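Long-range contacts in putative phosphatase (Clostridium difficile, PDB 3SD7), which probably hydrolyses phosphate esters, as a putative phosphatase of the haloacid dehalogenase-like family: residues 112-122 against 232-240; 190-198 against 215-225. All blocks are in the same frame, centred on the assembly; numbering follows the deposited sequence. Where two conformers were deposited one is given.

Contact 1: residues 112-122 against 232-240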
loop_
_atom_site.group_PDB
_atom_site.type_symbol
_atom_site.label_atom_id
_atom_site.label_comp_id
_atom_site.label_asym_id
_atom_site.label_seq_id
_atom_site.Cartn_x
_atom_site.Cartn_y
_atom_site.Cartn_z
ATOM N N TYR A 112 6.618 -8.100 -4.616
ATOM C CA TYR A 112 5.858 -9.257 -5.078
ATOM C C TYR A 112 6.527 -9.845 -6.304
ATOM O O TYR A 112 7.004 -9.120 -7.177
ATOM C CB TYR A 112 4.386 -8.933 -5.299
ATOM C CG TYR A 112 3.664 -8.735 -4.004
ATOM C CD1 TYR A 112 3.341 -9.825 -3.206
ATOM C CD2 TYR A 112 3.287 -7.469 -3.557
ATOM C CE1 TYR A 112 2.689 -9.657 -1.979
ATOM C CE2 TYR A 112 2.633 -7.293 -2.317
ATOM C CZ TYR A 112 2.337 -8.414 -1.549
ATOM O OH TYR A 112 1.704 -8.313 -0.334
ATOM N N GLU A 113 6.571 -11.170 -6.356
ATOM C CA GLU A 113 7.170 -11.837 -7.477
ATOM C C GLU A 113 6.516 -11.363 -8.781
ATOM O O GLU A 113 5.299 -11.259 -8.861
ATOM C CB GLU A 113 6.992 -13.351 -7.346
ATOM C CG GLU A 113 7.946 -14.111 -8.145
ATOM C CD GLU A 113 9.350 -14.069 -7.549
ATOM O OE1 GLU A 113 10.289 -14.176 -8.329
ATOM O OE2 GLU A 113 9.507 -13.919 -6.302
ATOM N N ASN A 114 7.364 -11.045 -9.751
ATOM C CA ASN A 114 6.996 -10.620 -11.130
ATOM C C ASN A 114 6.547 -9.176 -11.284
ATOM O O ASN A 114 6.286 -8.730 -12.401
ATOM C CB ASN A 114 5.955 -11.559 -11.736
ATOM C CG ASN A 114 6.421 -13.019 -11.719
ATOM O OD1 ASN A 114 7.576 -13.312 -12.044
ATOM N ND2 ASN A 114 5.521 -13.940 -11.347
ATOM N N MET A 115 6.496 -8.451 -10.183
ATOM C CA MET A 115 6.040 -7.060 -10.258
ATOM C C MET A 115 7.034 -6.203 -11.034
ATOM O O MET A 115 6.630 -5.408 -11.908
ATOM C CB MET A 115 5.768 -6.496 -8.880
ATOM C CG MET A 115 5.177 -5.077 -8.940
ATOM S SD MET A 115 3.742 -4.808 -10.001
ATOM C CE MET A 115 2.425 -5.595 -9.011
ATOM N N LYS A 116 8.336 -6.393 -10.794
ATOM C CA LYS A 116 9.313 -5.566 -11.521
ATOM C C LYS A 116 9.139 -5.747 -13.037
ATOM O O LYS A 116 9.123 -4.771 -13.788
ATOM C CB LYS A 116 10.738 -5.816 -11.032
ATOM C CG LYS A 116 11.715 -4.771 -11.503
ATOM C CD LYS A 116 13.112 -5.054 -10.980
ATOM C CE LYS A 116 14.022 -3.861 -11.197
ATOM N NZ LYS A 116 14.049 -3.403 -12.612
ATOM N N GLU A 117 8.997 -6.995 -13.486
ATOM C CA GLU A 117 8.755 -7.288 -14.898
ATOM C C GLU A 117 7.507 -6.594 -15.446
ATOM O O GLU A 117 7.555 -6.014 -16.533
ATOM C CB GLU A 117 8.639 -8.808 -15.152
ATOM C CG GLU A 117 7.945 -9.143 -16.508
ATOM C CD GLU A 117 7.624 -10.620 -16.687
ATOM O OE1 GLU A 117 8.565 -11.428 -16.598
ATOM O OE2 GLU A 117 6.437 -10.953 -16.954
ATOM N N ILE A 118 6.382 -6.636 -14.721
ATOM C CA ILE A 118 5.178 -6.025 -15.272
ATOM C C ILE A 118 5.326 -4.502 -15.310
ATOM O O ILE A 118 4.896 -3.874 -16.273
ATOM C CB ILE A 118 3.851 -6.487 -14.605
ATOM C CG1 ILE A 118 3.652 -5.838 -13.288
ATOM C CG2 ILE A 118 3.708 -8.046 -14.599
ATOM C CD1 ILE A 118 3.129 -4.428 -13.425
ATOM N N LEU A 119 5.954 -3.907 -14.291
ATOM C CA LEU A 119 6.176 -2.449 -14.320
ATOM C C LEU A 119 7.029 -2.078 -15.528
ATOM O O LEU A 119 6.712 -1.110 -16.209
ATOM C CB LEU A 119 6.849 -1.945 -13.058
ATOM C CG LEU A 119 5.985 -2.118 -11.810
ATOM C CD1 LEU A 119 6.788 -1.720 -10.587
ATOM C CD2 LEU A 119 4.676 -1.303 -11.884
ATOM N N GLU A 120 8.093 -2.844 -15.775
ATOM C CA GLU A 120 8.993 -2.616 -16.933
ATOM C C GLU A 120 8.179 -2.731 -18.244
ATOM O O GLU A 120 8.318 -1.904 -19.137
ATOM C CB GLU A 120 10.137 -3.636 -16.916
ATOM C CG GLU A 120 11.186 -3.377 -15.811
ATOM C CD GLU A 120 12.243 -4.478 -15.628
ATOM O OE1 GLU A 120 12.116 -5.616 -16.151
ATOM O OE2 GLU A 120 13.221 -4.189 -14.922
ATOM N N MET A 121 7.297 -3.726 -18.322
ATOM C CA MET A 121 6.468 -3.917 -19.516
ATOM C C MET A 121 5.521 -2.740 -19.749
ATOM O O MET A 121 5.356 -2.259 -20.876
ATOM C CB MET A 121 5.715 -5.243 -19.433
ATOM C CG MET A 121 6.651 -6.432 -19.559
ATOM S SD MET A 121 5.772 -7.967 -19.266
ATOM C CE MET A 121 4.494 -7.787 -20.492
ATOM N N LEU A 122 4.883 -2.281 -18.687
ATOM C CA LEU A 122 3.967 -1.145 -18.792
ATOM C C LEU A 122 4.723 0.128 -19.220
ATOM O O LEU A 122 4.272 0.890 -20.071
ATOM C CB LEU A 122 3.273 -0.919 -17.449
ATOM C CG LEU A 122 2.345 -2.041 -16.978
ATOM C CD1 LEU A 122 1.882 -1.751 -15.519
ATOM C CD2 LEU A 122 1.157 -2.187 -17.889
ATOM N N VAL A 232 0.025 -11.285 -9.793
ATOM C CA VAL A 232 0.684 -10.171 -10.452
ATOM C C VAL A 232 0.675 -10.308 -11.964
ATOM O O VAL A 232 0.347 -9.353 -12.680
ATOM C CB VAL A 232 2.117 -10.007 -9.900
ATOM C CG1 VAL A 232 2.944 -9.054 -10.757
ATOM C CG2 VAL A 232 2.068 -9.556 -8.426
ATOM N N GLU A 233 1.027 -11.490 -12.461
ATOM C CA GLU A 233 1.085 -11.704 -13.907
ATOM C C GLU A 233 -0.226 -11.387 -14.632
ATOM O O GLU A 233 -0.207 -10.927 -15.777
ATOM C CB GLU A 233 1.545 -13.135 -14.244
ATOM C CG GLU A 233 3.069 -13.403 -14.063
ATOM C CD GLU A 233 3.979 -12.586 -15.007
ATOM O OE1 GLU A 233 5.220 -12.741 -14.922
ATOM O OE2 GLU A 233 3.475 -11.795 -15.828
ATOM N N SER A 234 -1.353 -11.643 -13.980
ATOM C CA SER A 234 -2.658 -11.355 -14.583
ATOM C C SER A 234 -2.928 -9.857 -14.824
ATOM O O SER A 234 -3.818 -9.519 -15.598
ATOM C CB SER A 234 -3.782 -11.957 -13.746
ATOM O OG SER A 234 -3.752 -13.357 -13.845
ATOM N N ILE A 235 -2.195 -8.969 -14.141
ATOM C CA ILE A 235 -2.331 -7.524 -14.374
ATOM C C ILE A 235 -2.062 -7.189 -15.868
ATOM O O ILE A 235 -2.773 -6.366 -16.454
ATOM C CB ILE A 235 -1.412 -6.721 -13.432
ATOM C CG1 ILE A 235 -1.922 -6.859 -11.991
ATOM C CG2 ILE A 235 -1.357 -5.235 -13.833
ATOM C CD1 ILE A 235 -1.004 -6.322 -10.917
ATOM N N LYS A 236 -1.077 -7.867 -16.464
ATOM C CA LYS A 236 -0.716 -7.708 -17.895
ATOM C C LYS A 236 -1.884 -7.920 -18.841
ATOM O O LYS A 236 -1.989 -7.260 -19.879
ATOM C CB LYS A 236 0.321 -8.757 -18.335
ATOM C CG LYS A 236 1.645 -8.787 -17.612
ATOM C CD LYS A 236 2.582 -9.835 -18.235
ATOM C CE LYS A 236 1.972 -11.225 -18.258
ATOM N NZ LYS A 236 2.994 -12.271 -18.561
ATOM N N ASP A 237 -2.718 -8.901 -18.521
ATOM C CA ASP A 237 -3.833 -9.280 -19.374
ATOM C C ASP A 237 -4.905 -8.198 -19.453
ATOM O O ASP A 237 -5.642 -8.124 -20.447
ATOM C CB ASP A 237 -4.446 -10.609 -18.888
ATOM C CG ASP A 237 -3.409 -11.726 -18.760
ATOM O OD1 ASP A 237 -2.354 -11.662 -19.424
ATOM O OD2 ASP A 237 -3.658 -12.675 -17.990
ATOM N N ILE A 238 -4.981 -7.357 -18.419
ATOM C CA ILE A 238 -5.960 -6.268 -18.344
ATOM C C ILE A 238 -5.382 -4.961 -18.894
ATOM O O ILE A 238 -6.056 -4.209 -19.601
ATOM C CB ILE A 238 -6.381 -6.031 -16.873
ATOM C CG1 ILE A 238 -7.131 -7.263 -16.339
ATOM C CG2 ILE A 238 -7.259 -4.786 -16.720
ATOM C CD1 ILE A 238 -7.401 -7.186 -14.906
ATOM N N LEU A 239 -4.120 -4.709 -18.590
ATOM C CA LEU A 239 -3.513 -3.442 -18.968
ATOM C C LEU A 239 -2.841 -3.413 -20.319
ATOM O O LEU A 239 -2.694 -2.338 -20.900
ATOM C CB LEU A 239 -2.532 -3.022 -17.889
ATOM C CG LEU A 239 -3.172 -2.837 -16.541
ATOM C CD1 LEU A 239 -2.140 -2.383 -15.492
ATOM C CD2 LEU A 239 -4.369 -1.855 -16.626
ATOM N N LEU A 240 -2.406 -4.570 -20.792
ATOM C CA LEU A 240 -1.797 -4.707 -22.092
ATOM C C LEU A 240 -2.710 -5.666 -22.887
ATOM O O LEU A 240 -2.293 -6.566 -23.583
ATOM C CB LEU A 240 -0.347 -5.212 -21.935
ATOM C CG LEU A 240 0.568 -4.271 -21.119
ATOM C CD1 LEU A 240 1.851 -4.937 -20.656
ATOM C CD2 LEU A 240 0.903 -2.990 -21.897
ATOM O OXT LEU A 240 -3.947 -5.579 -22.826
HETATM O O HOH W 1 2.410 -13.829 -10.671
#
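Val232 fits its two methyls against the turn that leads into helix 115-122. Val232 CG1 lies 3.6 Å from Met115 N, while its CG2 faces Tyr112 CB, and a beta-branched residue suits this place because its short, forked side chain fills it close to the backbone. Met115 bends twice beyond CG, which carries CE across Val232 at about a right angle, to 3.9 Å from Val232 CG1 and 4.0 Å from Ile235 CD1. Further along, Ile118 CG2 rests on the aliphatic part of Lys236, 3.7 Å from its CG, and Met121 CE lies against Lys236 CD. Leu122 completes the apolar strip, its CD2 3.8 Å from Leu239 CB and also touching Leu240 CG.

The polar groups form the outer border. Glu233 OE2 takes a weak bond and salt bridge from Lys236 NZ, yet Glu233 OE1 is only 3.0 Å from Glu117 OE2, two acceptors whose carboxylate planes are 54° apart. Lys236 NZ, 4.0 Å from Glu117 OE2, probably eases that repulsion; a shared proton is also possible. A water joins the beginnings of the two segments, accepting from Asn114 ND2 and Glu233 N.

The nearly parallel helices, crossing at -16° and covering one side of the Rossmann-like sheet, are thus joined chiefly by apolar contact, with direct salt bridges made inside each segment and a water linking the two.

Contact 2: residues 190-198 against 215-225. With NA (sodium ion), chain B.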
loop_
_atom_site.group_PDB
_atom_site.type_symbol
_atom_site.label_atom_id
_atom_site.label_comp_id
_atom_site.label_asym_id
_atom_site.label_seq_id
_atom_site.Cartn_x
_atom_site.Cartn_y
_atom_site.Cartn_z
ATOM N N VAL A 190 -5.012 0.391 -9.217
ATOM C CA VAL A 190 -4.706 -1.004 -8.850
ATOM C C VAL A 190 -4.414 -1.068 -7.352
ATOM O O VAL A 190 -3.564 -0.347 -6.846
ATOM C CB VAL A 190 -3.498 -1.513 -9.623
ATOM C CG1 VAL A 190 -3.192 -2.974 -9.264
ATOM C CG2 VAL A 190 -3.711 -1.350 -11.123
ATOM N N GLY A 191 -5.105 -1.949 -6.633
ATOM C CA GLY A 191 -4.921 -2.033 -5.202
ATOM C C GLY A 191 -5.442 -3.330 -4.617
ATOM O O GLY A 191 -6.169 -4.053 -5.284
ATOM N N ASP A 192 -5.071 -3.592 -3.362
ATOM C CA ASP A 192 -5.452 -4.844 -2.679
ATOM C C ASP A 192 -6.503 -4.685 -1.584
ATOM O O ASP A 192 -6.817 -5.657 -0.934
ATOM C CB ASP A 192 -4.249 -5.502 -2.040
ATOM C CG ASP A 192 -3.700 -4.694 -0.846
ATOM O OD1 ASP A 192 -3.598 -3.425 -0.943
ATOM O OD2 ASP A 192 -3.326 -5.287 0.188
ATOM N N ARG A 193 -7.064 -3.501 -1.411
ATOM C CA ARG A 193 -8.081 -3.290 -0.388
ATOM C C ARG A 193 -9.286 -2.584 -0.913
ATOM O O ARG A 193 -9.226 -1.851 -1.923
ATOM C CB ARG A 193 -7.530 -2.443 0.765
ATOM C CG ARG A 193 -6.326 -3.058 1.528
ATOM C CD ARG A 193 -6.577 -4.435 2.172
ATOM N NE ARG A 193 -7.775 -4.477 2.985
ATOM C CZ ARG A 193 -7.869 -4.099 4.257
ATOM N NH1 ARG A 193 -6.820 -3.623 4.920
ATOM N NH2 ARG A 193 -9.032 -4.215 4.901
ATOM N N LYS A 194 -10.399 -2.761 -0.211
ATOM C CA LYS A 194 -11.607 -1.998 -0.542
ATOM C C LYS A 194 -11.347 -0.471 -0.613
ATOM O O LYS A 194 -11.950 0.210 -1.412
ATOM C CB LYS A 194 -12.733 -2.279 0.457
ATOM C CG LYS A 194 -12.413 -1.931 1.874
ATOM C CD LYS A 194 -13.536 -2.367 2.844
ATOM C CE LYS A 194 -13.162 -1.995 4.251
ATOM N NZ LYS A 194 -14.269 -2.239 5.251
ATOM N N TYR A 195 -10.429 0.036 0.204
ATOM C CA TYR A 195 -10.151 1.468 0.261
ATOM C C TYR A 195 -9.670 2.024 -1.069
ATOM O O TYR A 195 -9.964 3.190 -1.428
ATOM C CB TYR A 195 -9.160 1.768 1.388
ATOM C CG TYR A 195 -9.651 1.218 2.700
ATOM C CD1 TYR A 195 -10.791 1.729 3.293
ATOM C CD2 TYR A 195 -9.005 0.137 3.310
ATOM C CE1 TYR A 195 -11.274 1.193 4.477
ATOM C CE2 TYR A 195 -9.488 -0.400 4.483
ATOM C CZ TYR A 195 -10.611 0.127 5.058
ATOM O OH TYR A 195 -11.100 -0.407 6.240
ATOM N N ASP A 196 -8.899 1.212 -1.787
ATOM C CA ASP A 196 -8.423 1.560 -3.118
ATOM C C ASP A 196 -9.560 1.615 -4.119
ATOM O O ASP A 196 -9.615 2.507 -4.974
ATOM C CB ASP A 196 -7.422 0.499 -3.587
ATOM C CG ASP A 196 -6.200 0.464 -2.748
ATOM O OD1 ASP A 196 -5.595 1.549 -2.561
ATOM O OD2 ASP A 196 -5.831 -0.618 -2.228
ATOM N N ILE A 197 -10.493 0.661 -4.016
ATOM C CA ILE A 197 -11.626 0.596 -4.932
ATOM C C ILE A 197 -12.620 1.716 -4.628
ATOM O O ILE A 197 -13.113 2.375 -5.541
ATOM C CB ILE A 197 -12.314 -0.774 -4.892
ATOM C CG1 ILE A 197 -11.270 -1.895 -4.978
ATOM C CG2 ILE A 197 -13.403 -0.882 -5.993
ATOM C CD1 ILE A 197 -10.319 -1.744 -6.141
ATOM N N ILE A 198 -12.889 1.947 -3.344
ATOM C CA ILE A 198 -13.792 3.042 -2.913
ATOM C C ILE A 198 -13.211 4.395 -3.393
ATOM O O ILE A 198 -13.943 5.266 -3.902
ATOM C CB ILE A 198 -13.943 3.050 -1.371
ATOM C CG1 ILE A 198 -14.716 1.812 -0.913
ATOM C CG2 ILE A 198 -14.634 4.318 -0.895
ATOM C CD1 ILE A 198 -14.523 1.492 0.564
ATOM N N GLY A 215 -6.268 -7.875 1.136
ATOM C CA GLY A 215 -7.720 -7.921 1.001
ATOM C C GLY A 215 -8.185 -9.313 0.619
ATOM O O GLY A 215 -7.644 -9.938 -0.301
ATOM N N SER A 216 -9.225 -9.794 1.309
ATOM C CA SER A 216 -9.839 -11.052 0.961
ATOM C C SER A 216 -10.722 -10.953 -0.277
ATOM O O SER A 216 -11.166 -9.868 -0.653
ATOM C CB SER A 216 -10.737 -11.495 2.109
ATOM O OG SER A 216 -11.816 -10.588 2.279
ATOM N N PHE A 217 -11.001 -12.102 -0.889
ATOM C CA PHE A 217 -11.959 -12.131 -1.983
ATOM C C PHE A 217 -13.310 -11.561 -1.535
ATOM O O PHE A 217 -13.954 -10.812 -2.268
ATOM C CB PHE A 217 -12.149 -13.518 -2.545
ATOM C CG PHE A 217 -13.217 -13.568 -3.618
ATOM C CD1 PHE A 217 -12.956 -13.088 -4.893
ATOM C CD2 PHE A 217 -14.486 -14.036 -3.328
ATOM C CE1 PHE A 217 -13.945 -13.116 -5.873
ATOM C CE2 PHE A 217 -15.474 -14.055 -4.291
ATOM C CZ PHE A 217 -15.194 -13.599 -5.576
ATOM N N GLU A 218 -13.722 -11.885 -0.316
ATOM C CA GLU A 218 -14.969 -11.372 0.219
ATOM C C GLU A 218 -14.961 -9.846 0.169
ATOM O O GLU A 218 -15.894 -9.241 -0.344
ATOM C CB GLU A 218 -15.189 -11.874 1.661
ATOM C CG GLU A 218 -16.447 -11.435 2.303
ATOM C CD GLU A 218 -16.618 -12.046 3.707
ATOM O OE1 GLU A 218 -15.635 -12.543 4.290
ATOM O OE2 GLU A 218 -17.688 -11.985 4.224
ATOM N N GLU A 219 -13.896 -9.241 0.689
ATOM C CA GLU A 219 -13.790 -7.786 0.717
ATOM C C GLU A 219 -13.745 -7.173 -0.671
ATOM O O GLU A 219 -14.462 -6.227 -0.961
ATOM C CB GLU A 219 -12.540 -7.371 1.508
ATOM C CG GLU A 219 -12.312 -5.861 1.492
ATOM C CD GLU A 219 -11.122 -5.451 2.285
ATOM O OE1 GLU A 219 -11.085 -5.755 3.491
ATOM O OE2 GLU A 219 -10.216 -4.822 1.718
ATOM N N ILE A 220 -12.871 -7.707 -1.503
ATOM C CA ILE A 220 -12.659 -7.160 -2.837
ATOM C C ILE A 220 -13.925 -7.312 -3.687
ATOM O O ILE A 220 -14.398 -6.329 -4.277
ATOM C CB ILE A 220 -11.424 -7.796 -3.512
ATOM C CG1 ILE A 220 -10.141 -7.419 -2.757
ATOM C CG2 ILE A 220 -11.366 -7.359 -5.005
ATOM C CD1 ILE A 220 -9.840 -5.887 -2.668
ATOM N N SER A 221 -14.508 -8.509 -3.697
ATOM C CA SER A 221 -15.689 -8.756 -4.512
ATOM C C SER A 221 -16.847 -7.872 -4.087
ATOM O O SER A 221 -17.591 -7.362 -4.933
ATOM C CB SER A 221 -16.080 -10.237 -4.529
ATOM O OG SER A 221 -16.498 -10.699 -3.262
ATOM N N GLU A 222 -16.987 -7.655 -2.785
ATOM C CA GLU A 222 -18.053 -6.814 -2.280
ATOM C C GLU A 222 -17.878 -5.324 -2.631
ATOM O O GLU A 222 -18.871 -4.592 -2.672
ATOM C CB GLU A 222 -18.292 -7.098 -0.793
ATOM C CG GLU A 222 -18.867 -8.545 -0.608
ATOM C CD GLU A 222 -19.089 -8.966 0.851
ATOM O OE1 GLU A 222 -18.471 -8.380 1.764
ATOM O OE2 GLU A 222 -19.860 -9.920 1.075
ATOM N N SER A 223 -16.633 -4.902 -2.891
ATOM C CA SER A 223 -16.331 -3.518 -3.296
ATOM C C SER A 223 -16.623 -3.296 -4.788
ATOM O O SER A 223 -16.646 -2.159 -5.260
ATOM C CB SER A 223 -14.866 -3.161 -2.993
ATOM O OG SER A 223 -13.962 -3.849 -3.851
ATOM N N GLU A 224 -16.815 -4.391 -5.525
ATOM C CA GLU A 224 -17.172 -4.346 -6.954
ATOM C C GLU A 224 -16.209 -3.551 -7.869
ATOM O O GLU A 224 -16.636 -2.635 -8.582
ATOM C CB GLU A 224 -18.613 -3.841 -7.126
ATOM C CG GLU A 224 -19.643 -4.774 -6.506
ATOM C CD GLU A 224 -21.072 -4.247 -6.533
ATOM O OE1 GLU A 224 -21.331 -3.129 -7.053
ATOM O OE2 GLU A 224 -21.952 -4.976 -6.021
ATOM N N PRO A 225 -14.926 -3.934 -7.879
ATOM C CA PRO A 225 -13.991 -3.267 -8.785
ATOM C C PRO A 225 -14.298 -3.620 -10.238
ATOM O O PRO A 225 -15.112 -4.510 -10.510
ATOM C CB PRO A 225 -12.634 -3.858 -8.402
ATOM C CG PRO A 225 -12.954 -5.195 -7.847
ATOM C CD PRO A 225 -14.287 -5.051 -7.159
HETATM NA NA NA B . -2.583 -1.884 0.274
HETATM O O HOH W 2 -2.557 -3.566 2.030
HETATM O O HOH W 3 -4.444 -0.837 -0.169
HETATM O O HOH W 4 -1.658 -0.081 1.156
#
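Arg193 and Glu219 form a two-pronged salt bridge along one flank of the guanidinium: Arg193 NE donates to Glu219 OE2 at 2.8 Å and NH2 to OE1 at 2.9 Å, both through syn lone pairs and close to the guanidinium plane. Bends at chi2 and chi3 (-59° and -51°) fold the arginine back to reach it, whereas Glu219 is extended to CD, giving the length needed to span the helices. Glu219 OE2 accepts a second bond, from Lys194 N at 2.8 Å, met on the anti side but tilted 30° out of the carboxylate plane; the carboxylate thereby receives an N-H at the start of helix 194-198, a place that would be expected to favour negative charge.

Next to this cluster, Asp192 binds the sodium ion through OD1 at 2.2 Å, beside three waters and the backbone carbonyl oxygen of Asp37, while its OD2 accepts from Tyr214 N. Ile220 CD1 packs 3.5 Å from Asp192 O. Farther out, Ile197 lies near Ser223 and Pro225, though Ile197 and Ser223 each have a second conformer, so this packing is less certain.

Three bonds fix both oxygens of Glu219 and tie helix 217-223 to the loop after strand 187-191, so this buttress probably helps hold the metal-binding loop in place.

Contacts 1 and 2 belong to the same Rossmann-like domain, their centres 19 Å apart and their nearest atoms about 4 Å apart without touching. In sequence, both segments of contact 2 fall between the two segments of contact 1, which brings the C-terminal residues back to helix 115-124. Contact 2 includes sodium ligand Asp192, next to the DxDx(T/V)-type pattern of Asp35, Asp37 and Thr39 that probably marks the catalytic site. Contact 1 approaches the same region less directly: the Tyr112 side chain is about 8 Å from the sodium, and its OH bonds a glycerol that probably came from the crystallisation liquor. Polar grip thus predominates beside the metal, and apolar packing farther away.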